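PDB 5O9X: phosphoacetylglucosamine mutase from Aspergillus lentulus, which catalyses the interconversion of N-acetylglucosamine 6-phosphate and N-acetylglucosamine 1-phosphate, probably by way of a sugar bisphosphate intermediate. Local coordinates for residues Gly31-Ala36 / Thr67-Pro72; Ala324-Lys329 / Lys398-Gln403. The protein carries 1 engineered substitution. All blocks are in the same frame, centred on the assembly; numbering follows the deposited sequence.

Contact 1 of 2, residues Gly31-Ala36 / Thr67-Pro72; sequences GFRMKA and TAAHNP. Unlike the reference sequence in segment 31-36: Lys35 (reference Arg). Engineered in segment 67-72: Ala69 (natural residue Ser). With G16 (1,6-di-O-phosphono-alpha-D-glucopyranose), chain B.
Arg33 reaches across to the 67-72 turn, its guanidinium bridging Asn71 and a phosphate of the bound glucose 1,6-bisphosphate. With CG anti to the backbone N (chi1 -163°) and the chain bent at chi3, its aliphatic part runs over Ala68, CG lying 3.6 Å from Ala68 CB. NH1 donates to Asn71 OD1 at 3.1 Å, approaching from above the carbonyl plane, and the guanidinium and amide planes stand 81° apart. The same NH1 binds the ligand's O2X at 2.8 Å, while NH2 meets O1X at 2.7 Å in a nearly straight bond (171°), so two nitrogens on two phosphate oxygens fix the group's rotation. His70 ND1 also donates to O2X, at 2.7 Å and in the ring plane.

Residues 67-72 belong to the phosphoserine loop of the alpha-D-phosphohexomutase family, with a type II' turn from Ala68 to Asn71. Its serine has been engineered to Ala69, whose CB lies 3.1 Å from O2X. Thr67 OG1, also bonded to Asp133, accepts from Ala69 N in an ST turn. Asn71 ND2 is held by Asp75 and Thr509 O, and His70 NE2 by Glu510.

Against this packed core, the side toward the end of strand 32-35 is more open to solvent: Lys35 is exposed, with a weak, long ion pair from NZ to Glu74.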
ATOM      1  N   GLY A  31       6.973   1.259  -8.532  1.00 19.21           N
ATOM      2  CA  GLY A  31       6.768   1.918  -9.844  1.00 20.15           C
ATOM      3  C   GLY A  31       7.691   3.114  -9.902  1.00 20.54           C
ATOM      4  O   GLY A  31       8.197   3.549  -8.847  1.00 23.98           O
ATOM      5  N   PHE A  32       7.905   3.678 -11.091  1.00 18.36           N
ATOM      6  CA  PHE A  32       8.800   4.791 -11.250  1.00 19.00           C
ATOM      7  C   PHE A  32       8.335   5.947 -10.351  1.00 19.46           C
ATOM      8  O   PHE A  32       7.130   6.237 -10.292  1.00 18.07           O
ATOM      9  CB  PHE A  32       8.797   5.263 -12.700  1.00 20.48           C
ATOM     10  CG  PHE A  32       9.227   4.182 -13.682  1.00 22.56           C
ATOM     11  CD1 PHE A  32      10.574   3.790 -13.773  1.00 23.25           C
ATOM     12  CD2 PHE A  32       8.270   3.552 -14.483  1.00 25.17           C
ATOM     13  CE1 PHE A  32      10.941   2.762 -14.646  1.00 24.32           C
ATOM     14  CE2 PHE A  32       8.640   2.532 -15.384  1.00 26.89           C
ATOM     15  CZ  PHE A  32       9.988   2.162 -15.471  1.00 26.90           C
ATOM     16  N   ARG A  33       9.286   6.563  -9.669  1.00 19.35           N
ATOM     17  CA  ARG A  33       8.990   7.637  -8.754  1.00 21.30           C
ATOM     18  C   ARG A  33      10.207   8.543  -8.616  1.00 20.36           C
ATOM     19  O   ARG A  33      11.314   8.064  -8.377  1.00 22.64           O
ATOM     20  CB  ARG A  33       8.660   6.993  -7.378  1.00 21.18           C
ATOM     21  CG  ARG A  33       7.952   7.981  -6.485  1.00 22.93           C
ATOM     22  CD  ARG A  33       7.485   7.223  -5.245  1.00 20.46           C
ATOM     23  NE  ARG A  33       6.376   6.285  -5.447  1.00 19.85           N
ATOM     24  CZ  ARG A  33       5.788   5.661  -4.367  1.00 19.00           C
ATOM     25  NH1 ARG A  33       6.144   6.024  -3.098  1.00 15.57           N
ATOM     26  NH2 ARG A  33       4.761   4.804  -4.509  1.00 17.11           N
ATOM     27  N   MET A  34      10.023   9.843  -8.740  1.00 20.45           N
ATOM     28  CA  MET A  34      11.143  10.755  -8.768  1.00 21.93           C
ATOM     29  C   MET A  34      10.628  12.178  -8.756  1.00 23.62           C
ATOM     30  O   MET A  34       9.394  12.383  -8.793  1.00 19.92           O
ATOM     31  CB  MET A  34      11.974  10.525 -10.055  1.00 19.97           C
ATOM     32  CG  MET A  34      11.209  10.855 -11.318  1.00 23.61           C
ATOM     33  SD  MET A  34      11.865  10.000 -12.770  1.00 26.32           S
ATOM     34  CE  MET A  34      11.451   8.265 -12.568  1.00 23.89           C
ATOM     35  N   LYS A  35      11.551  13.156  -8.766  1.00 21.68           N
ATOM     36  CA  LYS A  35      11.138  14.560  -8.895  1.00 23.37           C
ATOM     37  C   LYS A  35      10.319  14.715 -10.180  1.00 21.28           C
ATOM     38  O   LYS A  35      10.706  14.200 -11.238  1.00 19.60           O
ATOM     39  CB  LYS A  35      12.324  15.572  -8.788  1.00 26.97           C
ATOM     40  CG  LYS A  35      11.871  16.950  -8.354  1.00 30.89           C
ATOM     41  CD  LYS A  35      13.058  17.877  -8.129  1.00 36.79           C
ATOM     42  CE  LYS A  35      12.671  19.347  -8.320  1.00 39.37           C
ATOM     43  NZ  LYS A  35      13.697  20.162  -7.592  1.00 46.66           N
ATOM     44  N   ALA A  36       9.190  15.432 -10.079  1.00 18.84           N
ATOM     45  CA  ALA A  36       8.156  15.420 -11.142  1.00 20.17           C
ATOM     46  C   ALA A  36       8.692  16.013 -12.437  1.00 21.19           C
ATOM     47  O   ALA A  36       8.218  15.639 -13.514  1.00 20.93           O
ATOM     48  CB  ALA A  36       6.914  16.165 -10.711  1.00 21.33           C
ATOM     49  N   THR A  67       0.909   8.944  -9.072  1.00 16.72           N
ATOM     50  CA  THR A  67       1.042   9.363  -7.718  1.00 17.59           C
ATOM     51  C   THR A  67       2.475   9.003  -7.311  1.00 16.54           C
ATOM     52  O   THR A  67       3.079   8.066  -7.835  1.00 16.56           O
ATOM     53  CB  THR A  67       0.020   8.571  -6.767  1.00 17.19           C
ATOM     54  OG1 THR A  67       0.197   9.053  -5.447  1.00 18.27           O
ATOM     55  CG2 THR A  67       0.290   7.032  -6.729  1.00 17.01           C
ATOM     56  N   ALA A  68       2.992   9.764  -6.367  1.00 17.77           N
ATOM     57  CA  ALA A  68       4.154   9.341  -5.565  1.00 17.00           C
ATOM     58  C   ALA A  68       3.774   9.038  -4.084  1.00 18.25           C
ATOM     59  O   ALA A  68       4.678   8.910  -3.254  1.00 16.66           O
ATOM     60  CB  ALA A  68       5.313  10.345  -5.675  1.00 15.13           C
ATOM     61  N   ALA A  69       2.455   8.894  -3.779  1.00 19.81           N
ATOM     62  CA  ALA A  69       1.987   8.224  -2.485  1.00 18.89           C
ATOM     63  C   ALA A  69       2.514   8.921  -1.205  1.00 20.41           C
ATOM     64  O   ALA A  69       2.122  10.061  -0.967  1.00 20.08           O
ATOM     65  CB  ALA A  69       2.404   6.765  -2.526  1.00 21.06           C
ATOM     66  N   HIS A  70       3.456   8.319  -0.425  1.00 18.36           N
ATOM     67  CA  HIS A  70       3.957   8.943   0.807  1.00 16.42           C
ATOM     68  C   HIS A  70       5.012  10.038   0.542  1.00 17.32           C
ATOM     69  O   HIS A  70       5.356  10.815   1.476  1.00 19.56           O
ATOM     70  CB  HIS A  70       4.644   7.878   1.756  1.00 17.57           C
ATOM     71  CG  HIS A  70       6.062   7.583   1.418  1.00 17.74           C
ATOM     72  ND1 HIS A  70       6.414   6.606   0.491  1.00 19.16           N
ATOM     73  CD2 HIS A  70       7.228   8.129   1.850  1.00 16.85           C
ATOM     74  CE1 HIS A  70       7.734   6.562   0.386  1.00 19.14           C
ATOM     75  NE2 HIS A  70       8.245   7.479   1.201  1.00 17.13           N
ATOM     76  N   ASN A  71       5.561  10.069  -0.683  1.00 17.68           N
ATOM     77  CA  ASN A  71       6.664  11.031  -1.029  1.00 16.03           C
ATOM     78  C   ASN A  71       6.304  12.531  -0.879  1.00 17.07           C
ATOM     79  O   ASN A  71       5.113  12.923  -0.967  1.00 17.08           O
ATOM     80  CB  ASN A  71       7.226  10.815  -2.446  1.00 15.33           C
ATOM     81  CG  ASN A  71       8.027   9.494  -2.560  1.00 16.46           C
ATOM     82  OD1 ASN A  71       7.625   8.472  -2.014  1.00 16.08           O
ATOM     83  ND2 ASN A  71       9.131   9.535  -3.308  1.00 16.50           N
ATOM     84  N   PRO A  72       7.352  13.360  -0.716  1.00 18.25           N
ATOM     85  CA  PRO A  72       7.070  14.814  -0.609  1.00 17.80           C
ATOM     86  C   PRO A  72       6.391  15.295  -1.925  1.00 15.65           C
ATOM     87  O   PRO A  72       6.486  14.625  -2.998  1.00 16.74           O
ATOM     88  CB  PRO A  72       8.499  15.444  -0.444  1.00 17.28           C
ATOM     89  CG  PRO A  72       9.320  14.297   0.213  1.00 19.27           C
ATOM     90  CD  PRO A  72       8.826  13.055  -0.526  1.00 18.20           C
TER
HETATM   91  C1  G16 B 601       5.649   2.068  -1.203  1.00 19.76           C
HETATM   92  C2  G16 B 601       5.299   0.584  -1.274  1.00 27.33           C
HETATM   93  C3  G16 B 601       5.383  -0.054   0.150  1.00 24.16           C
HETATM   94  C4  G16 B 601       6.722   0.142   0.839  1.00 22.73           C
HETATM   95  C5  G16 B 601       7.011   1.637   0.885  1.00 22.52           C
HETATM   96  C6  G16 B 601       8.426   1.997   1.274  1.00 20.51           C
HETATM   97  O1  G16 B 601       4.683   2.733  -0.383  1.00 20.16           O
HETATM   98  O2  G16 B 601       3.998   0.313  -1.882  1.00 31.53           O
HETATM   99  O3  G16 B 601       5.008  -1.367   0.020  1.00 27.54           O
HETATM  100  O4  G16 B 601       6.786  -0.353   2.248  1.00 22.37           O
HETATM  101  O5  G16 B 601       6.967   2.230  -0.435  1.00 20.78           O
HETATM  102  O6  G16 B 601       9.332   1.368   0.260  1.00 16.99           O
HETATM  103  P   G16 B 601      10.923   1.670   0.351  1.00 16.36           P
HETATM  104  O1P G16 B 601      11.399   1.384   1.794  1.00 15.51           O
HETATM  105  O2P G16 B 601      11.136   3.173   0.053  1.00 16.18           O
HETATM  106  O3P G16 B 601      11.629   0.858  -0.756  1.00 18.19           O
HETATM  107  P'  G16 B 601       3.740   3.955  -0.931  1.00 18.22           P
HETATM  108  O1X G16 B 601       3.396   3.657  -2.416  1.00 17.73           O
HETATM  109  O2X G16 B 601       4.625   5.243  -0.936  1.00 17.83           O
HETATM  110  O3X G16 B 601       2.633   4.162   0.044  1.00 18.11           O

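Contact 2 of 2, residues Ala324-Lys329 / Lys398-Gln403; sequences AGIAQK and KNTEPQ
Ile326 and Thr400 meet through their branches: the CG2 methyl of Ile326 lies 3.6 Å from Thr400 OG1 and 3.7 Å from Thr400 CG2, so both arms of the threonine touch a single methyl. A second, lighter touch brings Pro402 CB to 3.9 Å from Ala324 O. No hydrogen bond crosses between the segments, and the 133 Å² buried in total marks a modest van der Waals contact.

The threonine is oriented by the helix that ends just before it. Its OG1, beside the backbone N (chi1 -75°), bonds to Thr396 O in the last turn of helix 391-399, while CG2 stands anti to that N. On the other segment, Gly325 ends helix 306-324 in a Schellman motif, with positive phi and two bonds back into the last turn. Gln328 NE2 then donates to Gly325 O at 3.0 Å, nearly straight at 166°, and Lys329 N bonds to Ile326 O at 2.9 Å, so that two bonds span the turn on which Ile326 sits.

Farther out, Ile326 also packs on Thr396 and on Leu411 of helix 405-420, which Pro402 touches as well. The contact thus joins the turn between helix 306-324 and strand 332-337 to the connection from helix 391-399 into helix 405-420.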
ATOM      1  N   ALA A 324     -17.893 -19.657  14.602  1.00 19.66           N
ATOM      2  CA  ALA A 324     -18.671 -20.147  13.494  1.00 21.53           C
ATOM      3  C   ALA A 324     -18.535 -21.699  13.317  1.00 24.14           C
ATOM      4  O   ALA A 324     -19.251 -22.258  12.495  1.00 27.66           O
ATOM      5  CB  ALA A 324     -18.286 -19.442  12.177  1.00 20.26           C
ATOM      6  N   GLY A 325     -17.580 -22.330  13.999  1.00 22.37           N
ATOM      7  CA  GLY A 325     -17.408 -23.782  14.055  1.00 25.05           C
ATOM      8  C   GLY A 325     -16.526 -24.217  12.912  1.00 26.02           C
ATOM      9  O   GLY A 325     -16.505 -25.401  12.532  1.00 26.41           O
ATOM     10  N   ILE A 326     -15.762 -23.265  12.370  1.00 24.56           N
ATOM     11  CA  ILE A 326     -14.919 -23.525  11.194  1.00 24.86           C
ATOM     12  C   ILE A 326     -13.379 -23.245  11.335  1.00 25.91           C
ATOM     13  O   ILE A 326     -12.682 -23.145  10.300  1.00 27.50           O
ATOM     14  CB  ILE A 326     -15.494 -22.882   9.884  1.00 26.66           C
ATOM     15  CG1 ILE A 326     -15.648 -21.328   9.985  1.00 27.39           C
ATOM     16  CG2 ILE A 326     -16.743 -23.674   9.407  1.00 27.73           C
ATOM     17  CD1 ILE A 326     -16.040 -20.650   8.677  1.00 24.61           C
ATOM     18  N   ALA A 327     -12.892 -23.159  12.579  1.00 25.49           N
ATOM     19  CA  ALA A 327     -11.487 -22.823  12.883  1.00 29.84           C
ATOM     20  C   ALA A 327     -10.497 -23.732  12.159  1.00 35.78           C
ATOM     21  O   ALA A 327      -9.545 -23.244  11.555  1.00 31.51           O
ATOM     22  CB  ALA A 327     -11.215 -22.892  14.361  1.00 29.59           C
ATOM     23  N   GLN A 328     -10.766 -25.040  12.204  1.00 35.24           N
ATOM     24  CA  GLN A 328      -9.952 -26.075  11.564  1.00 41.93           C
ATOM     25  C   GLN A 328      -9.885 -25.930  10.031  1.00 37.62           C
ATOM     26  O   GLN A 328      -8.928 -26.333   9.419  1.00 43.09           O
ATOM     27  CB  GLN A 328     -10.448 -27.477  12.042  1.00 47.74           C
ATOM     28  CG  GLN A 328     -11.923 -27.879  11.709  1.00 65.47           C
ATOM     29  CD  GLN A 328     -13.115 -26.967  12.231  1.00 64.42           C
ATOM     30  OE1 GLN A 328     -13.195 -26.520  13.406  1.00 53.49           O
ATOM     31  NE2 GLN A 328     -14.074 -26.753  11.338  1.00 62.09           N
ATOM     32  N   LYS A 329     -10.865 -25.266   9.425  1.00 37.40           N
ATOM     33  CA  LYS A 329     -10.950 -25.043   7.949  1.00 39.32           C
ATOM     34  C   LYS A 329     -10.439 -23.674   7.457  1.00 39.84           C
ATOM     35  O   LYS A 329     -10.303 -23.480   6.260  1.00 44.60           O
ATOM     36  CB  LYS A 329     -12.402 -25.232   7.427  1.00 42.13           C
ATOM     37  CG  LYS A 329     -13.079 -26.534   7.854  1.00 47.17           C
ATOM     38  CD  LYS A 329     -14.401 -26.807   7.139  1.00 57.63           C
ATOM     39  CE  LYS A 329     -14.223 -27.537   5.799  1.00 67.07           C
ATOM     40  NZ  LYS A 329     -15.464 -27.618   4.959  1.00 64.12           N
ATOM     41  N   LYS A 398     -18.884 -18.995   2.592  1.00 30.62           N
ATOM     42  CA  LYS A 398     -20.156 -18.831   1.904  1.00 37.94           C
ATOM     43  C   LYS A 398     -21.127 -20.005   2.193  1.00 31.17           C
ATOM     44  O   LYS A 398     -22.314 -19.756   2.408  1.00 32.64           O
ATOM     45  CB  LYS A 398     -19.956 -18.705   0.367  1.00 43.21           C
ATOM     46  CG  LYS A 398     -21.224 -18.311  -0.415  1.00 50.82           C
ATOM     47  CD  LYS A 398     -21.091 -18.578  -1.909  1.00 58.21           C
ATOM     48  CE  LYS A 398     -22.268 -17.949  -2.641  1.00 67.12           C
ATOM     49  NZ  LYS A 398     -22.022 -17.856  -4.111  1.00 66.90           N
ATOM     50  N   ASN A 399     -20.622 -21.234   2.213  1.00 29.27           N
ATOM     51  CA  ASN A 399     -21.467 -22.440   2.155  1.00 30.37           C
ATOM     52  C   ASN A 399     -21.660 -23.193   3.436  1.00 33.25           C
ATOM     53  O   ASN A 399     -22.487 -24.077   3.459  1.00 30.98           O
ATOM     54  CB  ASN A 399     -20.914 -23.433   1.119  1.00 33.55           C
ATOM     55  CG  ASN A 399     -20.875 -22.844  -0.284  1.00 37.96           C
ATOM     56  OD1 ASN A 399     -21.686 -21.985  -0.643  1.00 40.71           O
ATOM     57  ND2 ASN A 399     -19.916 -23.302  -1.086  1.00 39.31           N
ATOM     58  N   THR A 400     -20.882 -22.901   4.495  1.00 27.73           N
ATOM     59  CA  THR A 400     -21.006 -23.617   5.765  1.00 28.13           C
ATOM     60  C   THR A 400     -22.434 -23.397   6.292  1.00 27.98           C
ATOM     61  O   THR A 400     -22.958 -22.294   6.186  1.00 25.27           O
ATOM     62  CB  THR A 400     -19.996 -23.059   6.789  1.00 28.29           C
ATOM     63  OG1 THR A 400     -18.694 -23.541   6.423  1.00 29.27           O
ATOM     64  CG2 THR A 400     -20.289 -23.569   8.197  1.00 24.43           C
ATOM     65  N   GLU A 401     -23.074 -24.429   6.837  1.00 31.85           N
ATOM     66  CA  GLU A 401     -24.399 -24.211   7.478  1.00 34.12           C
ATOM     67  C   GLU A 401     -24.270 -24.515   8.966  1.00 30.90           C
ATOM     68  O   GLU A 401     -24.154 -25.651   9.357  1.00 31.82           O
ATOM     69  CB  GLU A 401     -25.452 -25.110   6.841  1.00 44.12           C
ATOM     70  CG  GLU A 401     -25.850 -24.761   5.412  1.00 49.94           C
ATOM     71  CD  GLU A 401     -26.464 -25.993   4.734  1.00 63.43           C
ATOM     72  OE1 GLU A 401     -27.374 -26.626   5.345  1.00 59.46           O
ATOM     73  OE2 GLU A 401     -26.002 -26.375   3.629  1.00 64.15           O
ATOM     74  N   PRO A 402     -24.238 -23.498   9.833  1.00 34.78           N
ATOM     75  CA  PRO A 402     -23.777 -23.908  11.184  1.00 34.74           C
ATOM     76  C   PRO A 402     -24.981 -24.370  12.068  1.00 23.91           C
ATOM     77  O   PRO A 402     -26.084 -24.078  11.709  1.00 25.02           O
ATOM     78  CB  PRO A 402     -23.091 -22.622  11.715  1.00 39.92           C
ATOM     79  CG  PRO A 402     -23.165 -21.615  10.593  1.00 42.20           C
ATOM     80  CD  PRO A 402     -24.346 -22.042   9.734  1.00 41.47           C
ATOM     81  N   GLN A 403     -24.712 -25.137  13.110  1.00 27.28           N
ATOM     82  CA  GLN A 403     -25.706 -25.782  13.960  1.00 26.92           C
ATOM     83  C   GLN A 403     -26.563 -24.703  14.648  1.00 24.63           C
ATOM     84  O   GLN A 403     -27.722 -24.907  14.749  1.00 29.29           O
ATOM     85  CB  GLN A 403     -25.078 -26.727  15.053  1.00 29.02           C
ATOM     86  CG  GLN A 403     -26.107 -27.412  16.045  1.00 34.36           C
ATOM     87  CD  GLN A 403     -25.633 -27.596  17.529  1.00 40.08           C
ATOM     88  OE1 GLN A 403     -25.364 -28.720  17.964  1.00 37.50           O
ATOM     89  NE2 GLN A 403     -25.570 -26.485  18.309  1.00 35.59           N
TER

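How the contacts relate
Contact 1 closes before contact 2 opens along the chain, and the two lie on opposite sides of its centre, with their own centres 44 Å apart and nearest atoms about 34 Å apart. They share no sheet. Contact 1 joins strand 32-35, at the edge of the first five-stranded mixed sheet, to the loop linking strands 61-66 and 75-81 of that sheet. Contact 2 belongs to the region matching family domain III, where segment 324-329 leads into strand 332-337 of a four-stranded sheet. The bisphosphate ligand separates their roles: contact 1 supplies Arg33, Ala69 and His70 to its pocket, whereas contact 2, whose centre is about 31 Å from the chain's centre, is packing at helix ends.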